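Local coordinates for protein transaminase (Bacillus megaterium, PDB 5G0A) that probably transfers amino groups between amines and carbonyl compounds with S selectivity, using bound pyridoxal-5'-phosphate as cofactor, at residues B[367-378]-B[458-469]; B[415-423]-B[434-442]. All coordinates share one frame; numbering follows the deposited sequence.

How the contacts relate
Both contacts belong to the C-terminal part of this class-III aminotransferase, and their centres lie 14 Å apart on the same side of the chain's centre. Contact 2 is nested along the chain inside the loop that contact 1 closes. Helix 451-468 of contact 1 is the next element after strand 440-443 of contact 2 and also packs on helix 418-427: Leu465 CD2 lies 3.9 Å from Ile422 CD1, and Ala464 CB 3.7 Å from Ile422 O. Contact 1 is peripheral, its centre 25 Å from the chain's centre, whereas contact 2 sits at 17 Å. The side chain of Met437 is about 11 Å from a bound pyridoxal-5'-phosphate, and neither contact lines the cofactor pocket.

Contact 1: residues B[367-378]-B[458-469]; sequences KLELLQEKHKSI and MDALDYALDYLE
Two nearly parallel helices, 353-374 and 451-468, pack side by side, and His375 is held between Asp462 and Glu469 of segment 458-469. Both ring nitrogens are hydrogen-bonded to carboxylates. NE2 makes a nearly straight bond (169°) to Asp462 OD1 at 2.6 Å, with the carboxylate plane almost perpendicular to the ring; ND1 reaches Glu469 OE2, also at 2.6 Å, from above that carboxylate's plane. Leu465 CB lies over one ring face (CH-pi, 3.6 Å from the centroid), and Lys374 CG over the rim of the opposite face. Two carboxylates at the nitrogens would probably favour a protonated ring. Asp462 has CG anti to the backbone N (chi1 -162°), which carries its carboxylate to His375 and lets OD2 take a salt bridge from Lys374 NZ at 3.2 Å. The helices, with segment axes (367-374 and 458-468) 11.0 Å apart and 15° from parallel, pack against the antiparallel sheet of strands 378-384, 387-392 and 440-443, where Leu465 and Leu468 touch Ile392. Leu371 CD1 touches both Leu461 CD2 and Met458 SD, and Leu368 CD2 meets the same sulfur. At the turn into strand 378-384, Ser377 OG donates to Glu469 OE1 at 3.1 Å, and Ile378 CD1 packs on Leu465 CD1.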
loop_
_atom_site.group_PDB
_atom_site.type_symbol
_atom_site.label_atom_id
_atom_site.label_comp_id
_atom_site.label_asym_id
_atom_site.label_seq_id
_atom_site.Cartn_x
_atom_site.Cartn_y
_atom_site.Cartn_z
ATOM N N LYS B 367 -29.426 36.812 15.118
ATOM C CA LYS B 367 -29.261 37.537 13.860
ATOM C C LYS B 367 -29.548 36.641 12.661
ATOM O O LYS B 367 -30.172 37.081 11.689
ATOM C CB LYS B 367 -27.855 38.153 13.751
ATOM C CG LYS B 367 -27.478 39.125 14.869
ATOM C CD LYS B 367 -28.181 40.470 14.767
ATOM C CE LYS B 367 -27.818 41.193 13.477
ATOM N NZ LYS B 367 -28.188 42.635 13.560
ATOM N N LEU B 368 -29.090 35.389 12.716
ATOM C CA LEU B 368 -29.373 34.431 11.632
ATOM C C LEU B 368 -30.856 34.056 11.567
ATOM O O LEU B 368 -31.403 33.902 10.479
ATOM C CB LEU B 368 -28.492 33.174 11.733
ATOM C CG LEU B 368 -26.996 33.383 11.459
ATOM C CD1 LEU B 368 -26.204 32.134 11.816
ATOM C CD2 LEU B 368 -26.736 33.782 10.013
ATOM N N GLU B 369 -31.497 33.900 12.721
ATOM C CA GLU B 369 -32.958 33.700 12.753
ATOM C C GLU B 369 -33.672 34.787 11.942
ATOM O O GLU B 369 -34.512 34.486 11.093
ATOM C CB GLU B 369 -33.488 33.694 14.184
ATOM C CG GLU B 369 -33.309 32.383 14.929
ATOM C CD GLU B 369 -33.819 32.458 16.358
ATOM O OE1 GLU B 369 -34.385 33.508 16.733
ATOM O OE2 GLU B 369 -33.658 31.471 17.109
ATOM N N LEU B 370 -33.307 36.043 12.184
ATOM C CA LEU B 370 -33.915 37.176 11.478
ATOM C C LEU B 370 -33.631 37.164 9.975
ATOM O O LEU B 370 -34.526 37.444 9.173
ATOM C CB LEU B 370 -33.494 38.509 12.107
ATOM C CG LEU B 370 -34.003 38.826 13.517
ATOM C CD1 LEU B 370 -33.160 39.922 14.158
ATOM C CD2 LEU B 370 -35.483 39.207 13.512
ATOM N N LEU B 371 -32.396 36.827 9.595
ATOM C CA LEU B 371 -32.044 36.661 8.185
ATOM C C LEU B 371 -32.814 35.533 7.507
ATOM O O LEU B 371 -33.227 35.668 6.355
ATOM C CB LEU B 371 -30.529 36.446 8.005
ATOM C CG LEU B 371 -29.667 37.708 8.098
ATOM C CD1 LEU B 371 -28.179 37.376 7.995
ATOM C CD2 LEU B 371 -30.066 38.704 7.021
ATOM N N GLN B 372 -33.005 34.425 8.216
ATOM C CA GLN B 372 -33.740 33.290 7.648
ATOM C C GLN B 372 -35.219 33.622 7.399
ATOM O O GLN B 372 -35.802 33.178 6.412
ATOM C CB GLN B 372 -33.616 32.047 8.533
ATOM C CG GLN B 372 -34.251 30.811 7.898
ATOM C CD GLN B 372 -34.035 29.535 8.680
ATOM O OE1 GLN B 372 -33.583 29.553 9.826
ATOM N NE2 GLN B 372 -34.358 28.410 8.057
ATOM N N GLU B 373 -35.806 34.411 8.291
ATOM C CA GLU B 373 -37.212 34.815 8.161
ATOM C C GLU B 373 -37.404 35.772 6.981
ATOM O O GLU B 373 -38.503 35.886 6.439
ATOM C CB GLU B 373 -37.710 35.435 9.473
ATOM C CG GLU B 373 -37.989 34.400 10.561
ATOM C CD GLU B 373 -37.844 34.934 11.981
ATOM O OE1 GLU B 373 -37.388 36.081 12.164
ATOM O OE2 GLU B 373 -38.185 34.192 12.929
ATOM N N LYS B 374 -36.317 36.430 6.578
ATOM C CA LYS B 374 -36.333 37.408 5.491
ATOM C C LYS B 374 -35.756 36.854 4.176
ATOM O O LYS B 374 -36.018 37.407 3.100
ATOM C CB LYS B 374 -35.617 38.696 5.943
ATOM C CG LYS B 374 -34.934 39.513 4.851
ATOM C CD LYS B 374 -34.868 40.997 5.191
ATOM C CE LYS B 374 -33.891 41.305 6.313
ATOM N NZ LYS B 374 -33.834 42.764 6.611
ATOM N N HIS B 375 -34.996 35.757 4.264
ATOM C CA HIS B 375 -34.312 35.183 3.105
ATOM C C HIS B 375 -34.551 33.693 2.930
ATOM O O HIS B 375 -33.987 32.879 3.662
ATOM C CB HIS B 375 -32.798 35.415 3.203
ATOM C CG HIS B 375 -32.394 36.844 3.068
ATOM N ND1 HIS B 375 -32.445 37.516 1.867
ATOM C CD2 HIS B 375 -31.913 37.723 3.976
ATOM C CE1 HIS B 375 -32.018 38.753 2.043
ATOM N NE2 HIS B 375 -31.693 38.906 3.315
ATOM N N LYS B 376 -35.342 33.342 1.918
ATOM C CA LYS B 376 -35.707 31.948 1.659
ATOM C C LYS B 376 -34.543 31.144 1.065
ATOM O O LYS B 376 -34.622 29.917 0.961
ATOM C CB LYS B 376 -36.968 31.874 0.783
ATOM C CG LYS B 376 -38.174 32.548 1.435
ATOM C CD LYS B 376 -39.444 32.463 0.603
ATOM C CE LYS B 376 -40.572 33.191 1.322
ATOM N NZ LYS B 376 -41.914 32.979 0.708
ATOM N N SER B 377 -33.464 31.840 0.697
ATOM C CA SER B 377 -32.217 31.198 0.268
ATOM C C SER B 377 -31.468 30.547 1.435
ATOM O O SER B 377 -30.545 29.754 1.216
ATOM C CB SER B 377 -31.298 32.198 -0.439
ATOM O OG SER B 377 -30.876 33.218 0.456
ATOM N N ILE B 378 -31.846 30.894 2.663
ATOM C CA ILE B 378 -31.348 30.182 3.844
ATOM C C ILE B 378 -32.279 29.003 4.120
ATOM O O ILE B 378 -33.413 29.193 4.566
ATOM C CB ILE B 378 -31.228 31.095 5.094
ATOM C CG1 ILE B 378 -30.242 32.245 4.829
ATOM C CG2 ILE B 378 -30.781 30.291 6.312
ATOM C CD1 ILE B 378 -30.320 33.383 5.830
ATOM N N MET B 458 -23.448 40.819 9.327
ATOM C CA MET B 458 -24.790 40.302 9.010
ATOM C C MET B 458 -25.525 41.199 8.007
ATOM O O MET B 458 -26.248 40.715 7.134
ATOM C CB MET B 458 -25.605 40.107 10.281
ATOM C CG MET B 458 -25.112 38.987 11.188
ATOM S SD MET B 458 -25.208 37.340 10.467
ATOM C CE MET B 458 -23.485 36.991 10.088
ATOM N N ASP B 459 -25.317 42.504 8.129
ATOM C CA ASP B 459 -25.759 43.460 7.112
ATOM C C ASP B 459 -25.228 43.139 5.719
ATOM O O ASP B 459 -25.987 43.134 4.747
ATOM C CB ASP B 459 -25.363 44.885 7.506
ATOM C CG ASP B 459 -26.481 45.629 8.200
ATOM O OD1 ASP B 459 -27.489 45.940 7.527
ATOM O OD2 ASP B 459 -26.351 45.920 9.409
ATOM N N ALA B 460 -23.926 42.863 5.617
ATOM C CA ALA B 460 -23.313 42.562 4.328
ATOM C C ALA B 460 -23.878 41.283 3.740
ATOM O O ALA B 460 -24.035 41.180 2.530
ATOM C CB ALA B 460 -21.794 42.465 4.455
ATOM N N LEU B 461 -24.175 40.317 4.609
ATOM C CA LEU B 461 -24.795 39.061 4.214
ATOM C C LEU B 461 -26.229 39.317 3.713
ATOM O O LEU B 461 -26.650 38.733 2.719
ATOM C CB LEU B 461 -24.796 38.079 5.392
ATOM C CG LEU B 461 -25.407 36.690 5.189
ATOM C CD1 LEU B 461 -24.870 36.044 3.919
ATOM C CD2 LEU B 461 -25.149 35.814 6.408
ATOM N N ASP B 462 -26.949 40.191 4.416
ATOM C CA ASP B 462 -28.319 40.597 4.057
ATOM C C ASP B 462 -28.298 41.095 2.606
ATOM O O ASP B 462 -28.978 40.543 1.740
ATOM C CB ASP B 462 -28.788 41.690 5.030
ATOM C CG ASP B 462 -30.319 41.896 5.051
ATOM O OD1 ASP B 462 -31.076 41.174 4.366
ATOM O OD2 ASP B 462 -30.751 42.798 5.795
ATOM N N TYR B 463 -27.471 42.107 2.349
ATOM C CA TYR B 463 -27.188 42.610 1.000
ATOM C C TYR B 463 -26.833 41.513 -0.012
ATOM O O TYR B 463 -27.307 41.537 -1.153
ATOM C CB TYR B 463 -26.062 43.654 1.068
ATOM C CG TYR B 463 -25.617 44.184 -0.272
ATOM C CD1 TYR B 463 -26.363 45.161 -0.936
ATOM C CD2 TYR B 463 -24.447 43.720 -0.881
ATOM C CE1 TYR B 463 -25.964 45.647 -2.170
ATOM C CE2 TYR B 463 -24.041 44.206 -2.112
ATOM C CZ TYR B 463 -24.800 45.171 -2.748
ATOM O OH TYR B 463 -24.416 45.655 -3.972
ATOM N N ALA B 464 -25.991 40.565 0.401
ATOM C CA ALA B 464 -25.533 39.479 -0.469
ATOM C C ALA B 464 -26.667 38.533 -0.874
ATOM O O ALA B 464 -26.789 38.155 -2.047
ATOM C CB ALA B 464 -24.410 38.694 0.212
ATOM N N LEU B 465 -27.477 38.146 0.107
ATOM C CA LEU B 465 -28.577 37.211 -0.110
ATOM C C LEU B 465 -29.715 37.837 -0.924
ATOM O O LEU B 465 -30.400 37.137 -1.669
ATOM C CB LEU B 465 -29.087 36.660 1.226
ATOM C CG LEU B 465 -28.123 35.739 1.993
ATOM C CD1 LEU B 465 -28.682 35.392 3.359
ATOM C CD2 LEU B 465 -27.789 34.467 1.220
ATOM N N ASP B 466 -29.906 39.149 -0.787
ATOM C CA ASP B 466 -30.830 39.884 -1.655
ATOM C C ASP B 466 -30.479 39.629 -3.117
ATOM O O ASP B 466 -31.344 39.290 -3.919
ATOM C CB ASP B 466 -30.777 41.391 -1.376
ATOM C CG ASP B 466 -31.727 41.832 -0.274
ATOM O OD1 ASP B 466 -32.700 41.106 0.042
ATOM O OD2 ASP B 466 -31.503 42.933 0.270
ATOM N N TYR B 467 -29.196 39.781 -3.443
ATOM C CA TYR B 467 -28.693 39.623 -4.800
ATOM C C TYR B 467 -28.761 38.169 -5.269
ATOM O O TYR B 467 -29.046 37.907 -6.435
ATOM C CB TYR B 467 -27.257 40.156 -4.893
ATOM C CG TYR B 467 -26.589 39.966 -6.241
ATOM C CD1 TYR B 467 -26.738 40.912 -7.260
ATOM C CD2 TYR B 467 -25.799 38.844 -6.494
ATOM C CE1 TYR B 467 -26.123 40.740 -8.495
ATOM C CE2 TYR B 467 -25.180 38.661 -7.723
ATOM C CZ TYR B 467 -25.345 39.608 -8.720
ATOM O OH TYR B 467 -24.728 39.425 -9.941
ATOM N N LEU B 468 -28.491 37.230 -4.364
ATOM C CA LEU B 468 -28.572 35.808 -4.694
ATOM C C LEU B 468 -29.980 35.386 -5.137
ATOM O O LEU B 468 -30.124 34.631 -6.097
ATOM C CB LEU B 468 -28.116 34.941 -3.520
ATOM C CG LEU B 468 -27.953 33.450 -3.838
ATOM C CD1 LEU B 468 -26.599 33.165 -4.480
ATOM C CD2 LEU B 468 -28.129 32.624 -2.574
ATOM N N GLU B 469 -31.001 35.879 -4.438
ATOM C CA GLU B 469 -32.390 35.493 -4.720
ATOM C C GLU B 469 -33.102 36.462 -5.668
ATOM O O GLU B 469 -34.305 36.335 -5.927
ATOM C CB GLU B 469 -33.183 35.267 -3.423
ATOM C CG GLU B 469 -33.279 36.465 -2.492
ATOM C CD GLU B 469 -33.506 36.067 -1.044
ATOM O OE1 GLU B 469 -33.270 34.889 -0.692
ATOM O OE2 GLU B 469 -33.920 36.937 -0.250
#

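Contact 2: residues B[415-423]-B[434-442]; sequences NQIPTQIIM and GGVMPNTMR
Thr419, in the first turn of helix 418-427, faces the loop that leads into edge strand 440-443 of the three-stranded antiparallel sheet. OG1 sits between the backbone N and the carbonyl carbon (chi1 48°), which brings it to Met437 O at 2.8 Å as donor; CG2 packs against both Thr440 O, 3.3 Å away, and Met437 O. The backbone N of Thr419 donates to Pro438 O, so neighbouring carbonyls of the loop are gripped by one residue. A valine in its place would probably leave Met437 O without this donor and deprive the water on OG1 of a partner. Ile417, the N-cap residue, crosses Pro438 obliquely, with CG2 3.6 Å from Pro438 CB. One turn on from Thr419, Ile422 meets Met441 at about a right angle: the methionine chain bends at chi2 and chi3 and lays Met441 SD against Ile422 CD1 at 3.8 Å, with Ile422 CG2 close to the same sulfur. Leu461 of helix 451-468 touches Met441. Two waters complete the seam beside Gly435. One takes the N-H of Gly435 and donates to Thr419 O; the other lies within 2.9 Å of Thr419 OG1, Gln420 OE1 and Gly435 O, and can donate to two of them at a time.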
loop_
_atom_site.group_PDB
_atom_site.type_symbol
_atom_site.label_atom_id
_atom_site.label_comp_id
_atom_site.label_asym_id
_atom_site.label_seq_id
_atom_site.Cartn_x
_atom_site.Cartn_y
_atom_site.Cartn_z
ATOM N N ASN B 415 -18.215 31.493 -10.661
ATOM C CA ASN B 415 -19.455 32.217 -10.974
ATOM C C ASN B 415 -20.714 31.326 -10.930
ATOM O O ASN B 415 -21.834 31.806 -11.122
ATOM C CB ASN B 415 -19.339 33.035 -12.277
ATOM C CG ASN B 415 -19.286 32.177 -13.532
ATOM O OD1 ASN B 415 -19.663 31.009 -13.532
ATOM N ND2 ASN B 415 -18.828 32.778 -14.626
ATOM N N GLN B 416 -20.508 30.038 -10.649
ATOM C CA GLN B 416 -21.591 29.064 -10.492
ATOM C C GLN B 416 -21.784 28.635 -9.032
ATOM O O GLN B 416 -22.724 27.905 -8.721
ATOM C CB GLN B 416 -21.318 27.819 -11.349
ATOM C CG GLN B 416 -21.364 28.056 -12.853
ATOM C CD GLN B 416 -20.926 26.847 -13.665
ATOM O OE1 GLN B 416 -21.018 25.702 -13.210
ATOM N NE2 GLN B 416 -20.455 27.096 -14.883
ATOM N N ILE B 417 -20.894 29.093 -8.149
ATOM C CA ILE B 417 -20.868 28.653 -6.754
ATOM C C ILE B 417 -21.503 29.704 -5.846
ATOM O O ILE B 417 -20.949 30.790 -5.690
ATOM C CB ILE B 417 -19.417 28.377 -6.279
ATOM C CG1 ILE B 417 -18.734 27.314 -7.156
ATOM C CG2 ILE B 417 -19.387 27.971 -4.807
ATOM C CD1 ILE B 417 -17.288 27.037 -6.773
ATOM N N PRO B 418 -22.664 29.379 -5.235
ATOM C CA PRO B 418 -23.392 30.329 -4.389
ATOM C C PRO B 418 -22.554 31.002 -3.289
ATOM O O PRO B 418 -22.712 32.199 -3.062
ATOM C CB PRO B 418 -24.503 29.475 -3.779
ATOM C CG PRO B 418 -24.760 28.431 -4.814
ATOM C CD PRO B 418 -23.436 28.141 -5.461
ATOM N N THR B 419 -21.676 30.259 -2.617
ATOM C CA THR B 419 -20.842 30.878 -1.571
ATOM C C THR B 419 -19.829 31.869 -2.144
ATOM O O THR B 419 -19.418 32.814 -1.457
ATOM C CB THR B 419 -20.146 29.851 -0.655
ATOM O OG1 THR B 419 -19.509 28.833 -1.443
ATOM C CG2 THR B 419 -21.158 29.222 0.286
ATOM N N GLN B 420 -19.405 31.647 -3.387
ATOM C CA GLN B 420 -18.499 32.588 -4.057
ATOM C C GLN B 420 -19.253 33.865 -4.427
ATOM O O GLN B 420 -18.721 34.979 -4.317
ATOM C CB GLN B 420 -17.876 31.959 -5.305
ATOM C CG GLN B 420 -16.853 30.865 -5.021
ATOM C CD GLN B 420 -15.580 31.408 -4.410
ATOM O OE1 GLN B 420 -15.155 30.971 -3.345
ATOM N NE2 GLN B 420 -14.971 32.382 -5.079
ATOM N N ILE B 421 -20.495 33.697 -4.876
ATOM C CA ILE B 421 -21.357 34.836 -5.216
ATOM C C ILE B 421 -21.647 35.719 -3.997
ATOM O O ILE B 421 -21.619 36.958 -4.084
ATOM C CB ILE B 421 -22.666 34.357 -5.895
ATOM C CG1 ILE B 421 -22.357 33.685 -7.248
ATOM C CG2 ILE B 421 -23.682 35.494 -6.020
ATOM C CD1 ILE B 421 -21.773 34.605 -8.305
ATOM N N ILE B 422 -21.916 35.078 -2.863
ATOM C CA ILE B 422 -22.155 35.777 -1.603
ATOM C C ILE B 422 -20.902 36.541 -1.169
ATOM O O ILE B 422 -20.984 37.720 -0.802
ATOM C CB ILE B 422 -22.639 34.803 -0.512
ATOM C CG1 ILE B 422 -24.097 34.404 -0.793
ATOM C CG2 ILE B 422 -22.483 35.391 0.889
ATOM C CD1 ILE B 422 -24.500 33.062 -0.221
ATOM N N MET B 423 -19.747 35.872 -1.245
ATOM C CA MET B 423 -18.471 36.487 -0.849
ATOM C C MET B 423 -18.192 37.744 -1.672
ATOM O O MET B 423 -17.864 38.799 -1.124
ATOM C CB MET B 423 -17.314 35.486 -0.981
ATOM C CG MET B 423 -15.934 36.056 -0.650
ATOM S SD MET B 423 -14.624 34.824 -0.842
ATOM C CE MET B 423 -14.447 34.794 -2.623
ATOM N N GLY B 434 -18.338 34.147 3.649
ATOM C CA GLY B 434 -18.624 33.160 2.613
ATOM C C GLY B 434 -18.454 31.750 3.130
ATOM O O GLY B 434 -18.897 31.433 4.239
ATOM N N GLY B 435 -17.828 30.901 2.324
ATOM C CA GLY B 435 -17.639 29.496 2.708
ATOM C C GLY B 435 -16.608 28.758 1.877
ATOM O O GLY B 435 -16.118 29.271 0.865
ATOM N N VAL B 436 -16.287 27.543 2.309
ATOM C CA VAL B 436 -15.321 26.692 1.601
ATOM C C VAL B 436 -16.011 25.698 0.666
ATOM O O VAL B 436 -15.456 25.305 -0.368
ATOM C CB VAL B 436 -14.407 25.949 2.593
ATOM C CG1 VAL B 436 -13.606 26.948 3.403
ATOM C CG2 VAL B 436 -15.206 25.082 3.540
ATOM N N MET B 437 -17.223 25.305 1.043
ATOM C CA MET B 437 -18.051 24.391 0.264
ATOM C C MET B 437 -19.027 25.232 -0.560
ATOM O O MET B 437 -19.335 26.366 -0.185
ATOM C CB MET B 437 -18.802 23.427 1.194
ATOM C CG MET B 437 -17.905 22.445 1.942
ATOM S SD MET B 437 -17.017 21.245 0.919
ATOM C CE MET B 437 -15.338 21.880 0.926
ATOM N N PRO B 438 -19.511 24.689 -1.686
ATOM C CA PRO B 438 -20.264 25.505 -2.645
ATOM C C PRO B 438 -21.664 25.930 -2.187
ATOM O O PRO B 438 -22.134 27.004 -2.590
ATOM C CB PRO B 438 -20.345 24.599 -3.882
ATOM C CG PRO B 438 -20.276 23.213 -3.333
ATOM C CD PRO B 438 -19.359 23.292 -2.142
ATOM N N ASN B 439 -22.322 25.109 -1.364
ATOM C CA ASN B 439 -23.682 25.418 -0.882
ATOM C C ASN B 439 -23.773 25.773 0.591
ATOM O O ASN B 439 -24.868 25.798 1.155
ATOM C CB ASN B 439 -24.623 24.223 -1.107
ATOM C CG ASN B 439 -24.593 23.712 -2.524
ATOM O OD1 ASN B 439 -24.841 24.460 -3.471
ATOM N ND2 ASN B 439 -24.292 22.425 -2.682
ATOM N N THR B 440 -22.635 26.030 1.234
ATOM C CA THR B 440 -22.641 26.128 2.678
ATOM C C THR B 440 -21.699 27.216 3.115
ATOM O O THR B 440 -20.516 27.176 2.812
ATOM C CB THR B 440 -22.193 24.802 3.336
ATOM O OG1 THR B 440 -22.818 23.691 2.663
ATOM C CG2 THR B 440 -22.549 24.789 4.828
ATOM N N MET B 441 -22.239 28.192 3.817
ATOM C CA MET B 441 -21.428 29.215 4.437
ATOM C C MET B 441 -20.768 28.663 5.672
ATOM O O MET B 441 -21.360 27.851 6.369
ATOM C CB MET B 441 -22.340 30.329 4.851
ATOM C CG MET B 441 -23.270 30.644 3.715
ATOM S SD MET B 441 -22.660 32.130 2.966
ATOM C CE MET B 441 -23.473 33.158 4.175
ATOM N N ARG B 442 -19.560 29.157 5.950
ATOM C CA ARG B 442 -18.799 28.776 7.128
ATOM C C ARG B 442 -18.286 30.087 7.714
ATOM O O ARG B 442 -17.364 30.710 7.179
ATOM C CB ARG B 442 -17.623 27.860 6.751
ATOM C CG ARG B 442 -17.109 27.008 7.910
ATOM C CD ARG B 442 -17.984 25.766 7.998
ATOM N NE ARG B 442 -17.657 24.758 9.010
ATOM C CZ ARG B 442 -18.238 24.685 10.206
ATOM N NH1 ARG B 442 -19.119 25.615 10.582
ATOM N NH2 ARG B 442 -17.936 23.689 11.031
HETATM O O HOH W 1 -16.873 32.056 -0.053
HETATM O O HOH W 2 -16.838 29.048 -1.897
#